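Long-range contacts in disease resistance protein RRS1 (Arabidopsis thaliana, PDB 5W3X), which binds the W-box DNA element as a transcription factor and acts in resistance to fungal and bacterial pathogens, eliciting a hypersensitive response in the presence of RPS4: residues Phe35-Tyr40 with Gln55-Glu60; Cys42-Thr47 with His74-Pro79. One frame throughout, in Å; residues are numbered along the deposited sequence.

Contact 1 of 2, residues Phe35-Tyr40 with Gln55-Glu60; sequences FPRGYY and QVQRSE
G38 and V56 form an antiparallel hydrogen-bonded pair between two strands whose short segments run 162° apart in direction: G38 N donates to V56 O at 2.9 Å and V56 N returns a bond to G38 O. Y39 and Q55 follow as a non-hydrogen-bonded pair. G38 suits its place because a CB there would press against the ring of Y40, which reaches back along the strand so that its CE1 lies 4.0 Å from V56 CG2. On the face that carries R37, Y39 and Q57, the main polar link is between R37 and Q57. R37 grips the amide side-on, its NE 2.7 Å and its NH1 2.6 Å from the same acceptor, Q57 OE1. That oxygen lies in the guanidinium plane, whereas only NH1 lies in the carbonyl plane and NE stands above it. Q57 can serve here because CG is anti to its backbone N (chi1 -177°) and the chain runs on extended, bringing the other end of the amide, NE2, to a weak bond with F35 O. Beyond the paired residues F35 takes over the packing: the aliphatic part of R58 covers one face of the F35 ring, with R58 CG 3.8 Å from the ring centroid and almost on its normal. A long arginine suits this spot, since its methylenes pack on the ring while its charged end extends past it. Here the backbones are joined through a water, which donates to P36 O and accepts from R58 N. The strands are adjacent in the antiparallel sheet of the WRKY domain. With NE and NH1 of the guanidinium on one oxygen and NE2 only weakly bonded to a carbonyl, the rotation of the Q57 amide is probably restricted, and the R37 charge probably polarises its carbonyl.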
ATOM      1  N   PHE B  35      18.183  -0.189  -8.325  1.00 42.02           N
ATOM      2  CA  PHE B  35      18.204  -1.240  -7.318  1.00 45.93           C
ATOM      3  C   PHE B  35      17.260  -0.954  -6.154  1.00 45.88           C
ATOM      4  O   PHE B  35      17.181   0.176  -5.673  1.00 42.93           O
ATOM      5  CB  PHE B  35      19.626  -1.430  -6.802  1.00 48.57           C
ATOM      6  CG  PHE B  35      20.620  -1.721  -7.883  1.00 48.92           C
ATOM      7  CD1 PHE B  35      20.688  -2.982  -8.448  1.00 49.56           C
ATOM      8  CD2 PHE B  35      21.476  -0.736  -8.343  1.00 52.78           C
ATOM      9  CE1 PHE B  35      21.600  -3.264  -9.452  1.00 55.58           C
ATOM     10  CE2 PHE B  35      22.393  -1.007  -9.350  1.00 59.31           C
ATOM     11  CZ  PHE B  35      22.453  -2.273  -9.906  1.00 56.68           C
ATOM     12  N   PRO B  36      16.553  -1.995  -5.689  1.00 40.19           N
ATOM     13  CA  PRO B  36      15.573  -1.871  -4.609  1.00 41.71           C
ATOM     14  C   PRO B  36      16.236  -1.691  -3.256  1.00 43.44           C
ATOM     15  O   PRO B  36      17.389  -2.088  -3.075  1.00 43.85           O
ATOM     16  CB  PRO B  36      14.822  -3.203  -4.669  1.00 41.60           C
ATOM     17  CG  PRO B  36      15.837  -4.155  -5.170  1.00 44.69           C
ATOM     18  CD  PRO B  36      16.659  -3.382  -6.172  1.00 44.97           C
ATOM     19  N   ARG B  37      15.513  -1.087  -2.320  1.00 37.19           N
ATOM     20  CA  ARG B  37      15.987  -0.962  -0.951  1.00 37.96           C
ATOM     21  C   ARG B  37      15.334  -2.002  -0.042  1.00 35.38           C
ATOM     22  O   ARG B  37      14.120  -2.236  -0.109  1.00 37.19           O
ATOM     23  CB  ARG B  37      15.717   0.443  -0.420  1.00 36.64           C
ATOM     24  CG  ARG B  37      16.141   0.661   1.021  1.00 39.53           C
ATOM     25  CD  ARG B  37      16.012   2.133   1.378  1.00 43.61           C
ATOM     26  NE  ARG B  37      16.658   2.958   0.364  1.00 45.71           N
ATOM     27  CZ  ARG B  37      16.444   4.259   0.210  1.00 51.87           C
ATOM     28  NH1 ARG B  37      17.080   4.921  -0.747  1.00 46.73           N
ATOM     29  NH2 ARG B  37      15.582   4.895   0.997  1.00 50.41           N
ATOM     30  N   GLY B  38      16.155  -2.635   0.787  1.00 38.36           N
ATOM     31  CA  GLY B  38      15.679  -3.591   1.771  1.00 37.86           C
ATOM     32  C   GLY B  38      15.695  -3.000   3.174  1.00 40.87           C
ATOM     33  O   GLY B  38      16.645  -2.312   3.559  1.00 42.07           O
ATOM     34  N   TYR B  39      14.631  -3.253   3.929  1.00 37.97           N
ATOM     35  CA  TYR B  39      14.490  -2.722   5.286  1.00 34.42           C
ATOM     36  C   TYR B  39      14.417  -3.871   6.277  1.00 38.74           C
ATOM     37  O   TYR B  39      13.595  -4.783   6.104  1.00 39.96           O
ATOM     38  CB  TYR B  39      13.229  -1.876   5.421  1.00 32.03           C
ATOM     39  CG  TYR B  39      13.138  -0.699   4.463  1.00 32.58           C
ATOM     40  CD1 TYR B  39      12.845  -0.893   3.126  1.00 33.51           C
ATOM     41  CD2 TYR B  39      13.289   0.605   4.918  1.00 40.31           C
ATOM     42  CE1 TYR B  39      12.728   0.190   2.240  1.00 33.99           C
ATOM     43  CE2 TYR B  39      13.186   1.693   4.042  1.00 35.62           C
ATOM     44  CZ  TYR B  39      12.899   1.480   2.717  1.00 37.41           C
ATOM     45  OH  TYR B  39      12.796   2.572   1.871  1.00 41.56           O
ATOM     46  N   TYR B  40      15.251  -3.790   7.313  1.00 39.65           N
ATOM     47  CA  TYR B  40      15.373  -4.802   8.354  1.00 37.84           C
ATOM     48  C   TYR B  40      15.218  -4.148   9.720  1.00 41.82           C
ATOM     49  O   TYR B  40      15.513  -2.963   9.885  1.00 42.50           O
ATOM     50  CB  TYR B  40      16.732  -5.513   8.286  1.00 38.40           C
ATOM     51  CG  TYR B  40      17.022  -6.185   6.974  1.00 44.32           C
ATOM     52  CD1 TYR B  40      17.525  -5.457   5.903  1.00 40.99           C
ATOM     53  CD2 TYR B  40      16.805  -7.550   6.801  1.00 45.11           C
ATOM     54  CE1 TYR B  40      17.793  -6.055   4.696  1.00 41.73           C
ATOM     55  CE2 TYR B  40      17.074  -8.160   5.586  1.00 44.52           C
ATOM     56  CZ  TYR B  40      17.568  -7.400   4.538  1.00 47.56           C
ATOM     57  OH  TYR B  40      17.841  -7.980   3.322  1.00 49.23           O
ATOM     58  N   GLN B  55      19.026  -0.470   6.768  1.00 42.82           N
ATOM     59  CA  GLN B  55      18.600  -0.329   5.387  1.00 43.78           C
ATOM     60  C   GLN B  55      19.746  -0.689   4.468  1.00 46.01           C
ATOM     61  O   GLN B  55      20.881  -0.266   4.686  1.00 45.54           O
ATOM     62  CB  GLN B  55      18.163   1.105   5.101  1.00 46.47           C
ATOM     63  CG  GLN B  55      18.075   1.963   6.339  1.00 61.43           C
ATOM     64  CD  GLN B  55      16.774   1.749   7.044  1.00 64.64           C
ATOM     65  OE1 GLN B  55      15.736   1.642   6.398  1.00 72.65           O
ATOM     66  NE2 GLN B  55      16.813   1.650   8.366  1.00 59.55           N
ATOM     67  N   VAL B  56      19.437  -1.459   3.435  1.00 46.94           N
ATOM     68  CA  VAL B  56      20.446  -1.985   2.533  1.00 42.26           C
ATOM     69  C   VAL B  56      20.065  -1.691   1.092  1.00 45.40           C
ATOM     70  O   VAL B  56      18.963  -2.030   0.661  1.00 40.99           O
ATOM     71  CB  VAL B  56      20.618  -3.496   2.698  1.00 41.91           C
ATOM     72  CG1 VAL B  56      21.618  -4.021   1.685  1.00 44.88           C
ATOM     73  CG2 VAL B  56      21.034  -3.850   4.132  1.00 34.85           C
ATOM     74  N   GLN B  57      20.964  -1.052   0.349  1.00 44.78           N
ATOM     75  CA  GLN B  57      20.685  -0.741  -1.047  1.00 44.23           C
ATOM     76  C   GLN B  57      21.949  -0.740  -1.893  1.00 46.26           C
ATOM     77  O   GLN B  57      22.890  -0.001  -1.604  1.00 49.05           O
ATOM     78  CB  GLN B  57      19.980   0.610  -1.164  1.00 43.51           C
ATOM     79  CG  GLN B  57      19.601   0.969  -2.594  1.00 44.21           C
ATOM     80  CD  GLN B  57      18.655   2.144  -2.670  1.00 50.56           C
ATOM     81  OE1 GLN B  57      18.407   2.824  -1.671  1.00 52.99           O
ATOM     82  NE2 GLN B  57      18.115   2.391  -3.860  1.00 52.82           N
ATOM     83  N   ARG B  58      21.958  -1.570  -2.932  1.00 52.70           N
ATOM     84  CA  ARG B  58      23.056  -1.620  -3.896  1.00 50.89           C
ATOM     85  C   ARG B  58      23.185  -0.262  -4.586  1.00 50.25           C
ATOM     86  O   ARG B  58      22.185   0.325  -4.998  1.00 53.23           O
ATOM     87  CB  ARG B  58      22.817  -2.745  -4.908  1.00 53.21           C
ATOM     88  CG  ARG B  58      23.841  -2.848  -6.036  1.00 60.87           C
ATOM     89  CD  ARG B  58      24.463  -4.250  -6.115  1.00 67.39           C
ATOM     90  NE  ARG B  58      23.517  -5.322  -5.806  1.00 68.53           N
ATOM     91  CZ  ARG B  58      23.878  -6.552  -5.440  1.00 69.49           C
ATOM     92  NH1 ARG B  58      25.164  -6.853  -5.311  1.00 64.88           N
ATOM     93  NH2 ARG B  58      22.959  -7.476  -5.182  1.00 69.76           N
ATOM     94  N   SER B  59      24.407   0.252  -4.675  1.00 95.94           N
ATOM     95  CA  SER B  59      24.619   1.619  -5.140  1.00 91.31           C
ATOM     96  C   SER B  59      24.274   1.812  -6.608  1.00 89.14           C
ATOM     97  O   SER B  59      24.662   1.015  -7.461  1.00 85.78           O
ATOM     98  CB  SER B  59      26.065   2.051  -4.912  1.00 94.37           C
ATOM     99  OG  SER B  59      26.288   3.336  -5.473  1.00 94.97           O
ATOM    100  N   GLU B  60      23.546   2.887  -6.888  1.00 88.49           N
ATOM    101  CA  GLU B  60      23.160   3.229  -8.251  1.00 88.16           C
ATOM    102  C   GLU B  60      24.391   3.510  -9.106  1.00 89.18           C
ATOM    103  O   GLU B  60      24.598   2.876 -10.140  1.00 88.25           O
ATOM    104  CB  GLU B  60      22.219   4.439  -8.253  1.00 87.79           C
ATOM    105  CG  GLU B  60      21.914   5.002  -9.628  1.00 88.30           C
ATOM    106  CD  GLU B  60      20.936   4.150 -10.417  1.00 91.72           C
ATOM    107  OE1 GLU B  60      20.554   3.067  -9.924  1.00 96.77           O
ATOM    108  OE2 GLU B  60      20.551   4.563 -11.532  1.00 87.88           O
TER
HETATM  109  O   HOH W   1      19.581  -3.479  -3.811  1.00 44.71           O

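Contact 2 of 2, residues Cys42-Thr47 with His74-Pro79. With ZN (zinc ion), chain G.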
ATOM      1  N   CYS B  42      15.623  -5.479  14.168  1.00 41.14           N
ATOM      2  CA  CYS B  42      16.278  -6.533  14.954  1.00 43.39           C
ATOM      3  C   CYS B  42      15.399  -7.749  15.274  1.00 47.60           C
ATOM      4  O   CYS B  42      14.198  -7.627  15.494  1.00 44.68           O
ATOM      5  CB  CYS B  42      16.817  -5.972  16.277  1.00 39.39           C
ATOM      6  SG  CYS B  42      17.741  -7.224  17.231  1.00 55.95           S
ATOM      7  N   ALA B  43      16.010  -8.926  15.318  1.00 52.13           N
ATOM      8  CA  ALA B  43      15.278 -10.139  15.679  1.00 54.79           C
ATOM      9  C   ALA B  43      14.756 -10.088  17.117  1.00 53.82           C
ATOM     10  O   ALA B  43      13.869 -10.860  17.485  1.00 51.21           O
ATOM     11  CB  ALA B  43      16.156 -11.363  15.485  1.00 50.96           C
ATOM     12  N   TYR B  44      15.296  -9.180  17.926  1.00 54.37           N
ATOM     13  CA  TYR B  44      14.863  -9.038  19.316  1.00 54.28           C
ATOM     14  C   TYR B  44      14.064  -7.757  19.534  1.00 53.67           C
ATOM     15  O   TYR B  44      14.018  -7.223  20.644  1.00 49.42           O
ATOM     16  CB  TYR B  44      16.073  -9.062  20.256  1.00 54.84           C
ATOM     17  CG  TYR B  44      16.934 -10.288  20.080  1.00 60.90           C
ATOM     18  CD1 TYR B  44      16.577 -11.504  20.660  1.00 64.10           C
ATOM     19  CD2 TYR B  44      18.096 -10.238  19.320  1.00 59.89           C
ATOM     20  CE1 TYR B  44      17.362 -12.638  20.494  1.00 66.30           C
ATOM     21  CE2 TYR B  44      18.887 -11.362  19.145  1.00 67.21           C
ATOM     22  CZ  TYR B  44      18.519 -12.558  19.733  1.00 71.37           C
ATOM     23  OH  TYR B  44      19.316 -13.668  19.552  1.00 72.54           O
ATOM     24  N   LYS B  45      13.399  -7.288  18.482  1.00 50.87           N
ATOM     25  CA  LYS B  45      12.538  -6.121  18.605  1.00 50.46           C
ATOM     26  C   LYS B  45      11.395  -6.371  19.579  1.00 48.45           C
ATOM     27  O   LYS B  45      11.030  -5.501  20.358  1.00 51.73           O
ATOM     28  CB  LYS B  45      11.964  -5.728  17.245  1.00 49.58           C
ATOM     29  CG  LYS B  45      10.961  -4.576  17.309  1.00 49.67           C
ATOM     30  CD  LYS B  45      10.525  -4.142  15.917  1.00 51.02           C
ATOM     31  CE  LYS B  45       9.561  -2.976  15.974  1.00 50.98           C
ATOM     32  NZ  LYS B  45      10.126  -1.860  16.776  1.00 54.98           N
ATOM     33  N   PHE B  46      10.817  -7.560  19.509  1.00 44.96           N
ATOM     34  CA  PHE B  46       9.625  -7.872  20.280  1.00 48.08           C
ATOM     35  C   PHE B  46       9.999  -8.322  21.691  1.00 51.26           C
ATOM     36  O   PHE B  46       9.493  -7.790  22.681  1.00 55.21           O
ATOM     37  CB  PHE B  46       8.810  -8.939  19.546  1.00 55.69           C
ATOM     38  CG  PHE B  46       7.558  -9.370  20.262  1.00 64.80           C
ATOM     39  CD1 PHE B  46       6.498  -8.492  20.428  1.00 64.84           C
ATOM     40  CD2 PHE B  46       7.424 -10.674  20.725  1.00 67.16           C
ATOM     41  CE1 PHE B  46       5.339  -8.895  21.073  1.00 66.95           C
ATOM     42  CE2 PHE B  46       6.265 -11.084  21.369  1.00 64.22           C
ATOM     43  CZ  PHE B  46       5.222 -10.195  21.542  1.00 65.14           C
ATOM     44  N   THR B  47      10.907  -9.290  21.773  1.00 50.77           N
ATOM     45  CA  THR B  47      11.305  -9.860  23.055  1.00 52.86           C
ATOM     46  C   THR B  47      12.026  -8.844  23.939  1.00 51.17           C
ATOM     47  O   THR B  47      11.822  -8.817  25.149  1.00 55.36           O
ATOM     48  CB  THR B  47      12.212 -11.098  22.862  1.00 52.28           C
ATOM     49  OG1 THR B  47      13.339 -10.757  22.043  1.00 49.63           O
ATOM     50  CG2 THR B  47      11.440 -12.218  22.196  1.00 49.37           C
ATOM     51  N   HIS B  74      21.453  -1.334  19.560  1.00 70.17           N
ATOM     52  CA  HIS B  74      20.915  -2.545  20.161  1.00 70.59           C
ATOM     53  C   HIS B  74      20.916  -2.413  21.681  1.00 70.81           C
ATOM     54  O   HIS B  74      21.863  -1.880  22.256  1.00 70.35           O
ATOM     55  CB  HIS B  74      21.724  -3.764  19.731  1.00 69.39           C
ATOM     56  CG  HIS B  74      21.614  -4.079  18.274  1.00 65.75           C
ATOM     57  ND1 HIS B  74      20.723  -5.008  17.780  1.00 64.73           N
ATOM     58  CD2 HIS B  74      22.287  -3.596  17.203  1.00 66.26           C
ATOM     59  CE1 HIS B  74      20.853  -5.084  16.467  1.00 65.98           C
ATOM     60  NE2 HIS B  74      21.795  -4.238  16.092  1.00 66.71           N
ATOM     61  N   ASN B  75      19.849  -2.877  22.327  1.00 72.36           N
ATOM     62  CA  ASN B  75      19.770  -2.848  23.791  1.00 66.83           C
ATOM     63  C   ASN B  75      20.043  -4.218  24.393  1.00 66.23           C
ATOM     64  O   ASN B  75      19.415  -4.616  25.371  1.00 73.04           O
ATOM     65  CB  ASN B  75      18.401  -2.328  24.254  1.00 70.19           C
ATOM     66  CG  ASN B  75      17.249  -3.257  23.876  1.00 76.28           C
ATOM     67  OD1 ASN B  75      17.431  -4.247  23.163  1.00 79.29           O
ATOM     68  ND2 ASN B  75      16.048  -2.925  24.344  1.00 73.71           N
ATOM     69  N   HIS B  76      20.995  -4.934  23.809  1.00 67.49           N
ATOM     70  CA  HIS B  76      21.327  -6.285  24.250  1.00 72.91           C
ATOM     71  C   HIS B  76      22.671  -6.689  23.651  1.00 77.49           C
ATOM     72  O   HIS B  76      23.086  -6.126  22.638  1.00 72.76           O
ATOM     73  CB  HIS B  76      20.232  -7.265  23.834  1.00 68.81           C
ATOM     74  CG  HIS B  76      19.993  -7.293  22.360  1.00 71.06           C
ATOM     75  ND1 HIS B  76      20.664  -8.153  21.515  1.00 71.63           N
ATOM     76  CD2 HIS B  76      19.181  -6.548  21.573  1.00 68.47           C
ATOM     77  CE1 HIS B  76      20.265  -7.942  20.274  1.00 68.17           C
ATOM     78  NE2 HIS B  76      19.363  -6.978  20.283  1.00 67.76           N
ATOM     79  N   PRO B  77      23.366  -7.654  24.278  1.00 79.92           N
ATOM     80  CA  PRO B  77      24.659  -8.075  23.726  1.00 82.94           C
ATOM     81  C   PRO B  77      24.519  -8.778  22.380  1.00 83.54           C
ATOM     82  O   PRO B  77      23.411  -9.152  21.997  1.00 80.90           O
ATOM     83  CB  PRO B  77      25.201  -9.040  24.791  1.00 88.62           C
ATOM     84  CG  PRO B  77      23.988  -9.510  25.538  1.00 86.00           C
ATOM     85  CD  PRO B  77      23.061  -8.330  25.554  1.00 85.32           C
ATOM     86  N   ARG B  78      25.640  -8.959  21.685  1.00 84.91           N
ATOM     87  CA  ARG B  78      25.660  -9.693  20.425  1.00 88.19           C
ATOM     88  C   ARG B  78      25.169 -11.125  20.624  1.00 87.96           C
ATOM     89  O   ARG B  78      25.533 -11.779  21.597  1.00 92.57           O
ATOM     90  CB  ARG B  78      27.072  -9.699  19.830  1.00 91.19           C
ATOM     91  CG  ARG B  78      27.698  -8.322  19.670  1.00 91.69           C
ATOM     92  CD  ARG B  78      29.126  -8.425  19.152  1.00 91.85           C
ATOM     93  N   PRO B  79      24.337 -11.615  19.694  1.00 90.86           N
ATOM     94  CA  PRO B  79      23.778 -12.972  19.759  1.00 95.58           C
ATOM     95  C   PRO B  79      24.836 -14.072  19.664  1.00103.22           C
ATOM     96  O   PRO B  79      25.142 -14.544  18.568  1.00103.94           O
ATOM     97  CB  PRO B  79      22.832 -13.018  18.549  1.00 91.63           C
ATOM     98  CG  PRO B  79      23.322 -11.948  17.636  1.00 88.48           C
ATOM     99  CD  PRO B  79      23.831 -10.866  18.532  1.00 88.52           C
TER
HETATM  100 ZN    ZN G1301      18.806  -5.740  18.633  1.00 54.42          ZN
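Metal bonds from both segments converge on one zinc ion: C42 SG binds it at 2.3 Å, H74 ND1 at 2.2 Å and H76 NE2 at 2.1 Å, while C50 supplies the fourth ligand. The two histidines thus use different ring nitrogens, and the sulfur lies at the edge of both rings. Hydrogen bonding steadies these ligands. Y44 N points at C42 SG from 3.2 Å with an almost straight N-H (168°), which probably tempers the charge of the thiolate, and the type I turn from C42 to K45 places that N-H. The second nitrogen of H76, ND1, donates to P77 O at 3.0 Å, helping to set how the ring is turned. Two cysteines followed by a His-X-His pair make the C2H2 (Cys-Cys-His-His) zinc site of this WRKY domain, which ties the end of strand 37-42 to the tail of the chain. Aromatic and apolar packing completes the contact. Y44 turns an edge toward one face of H76, an offset edge-to-face pair with planes at 64° and Y44 CD2 3.3 Å from H76 CE1. A tyrosine is long enough to go further: its OH reaches P79 CB at 3.7 Å, near the plane of the phenol ring.

From the N terminus the chain first forms strand 22-28, then enters contact 1 at residues 35-40 and, directly along strand 37-42, contact 2 at 42-47. Past helix 45-48 it returns as strand 53-58, and residues 55-60 close contact 1 as a hairpin of neighbouring strands. Strand 66-71 then completes the sheet before 74-79 closes contact 2 in the loop beyond it. The two loops therefore cross rather than nest. Their centres, 22 Å apart, lie on opposite sides of the chain's centre: contact 1 joins the two inner strands, while contact 2 fastens the C-terminal loop to the connection between them through zinc.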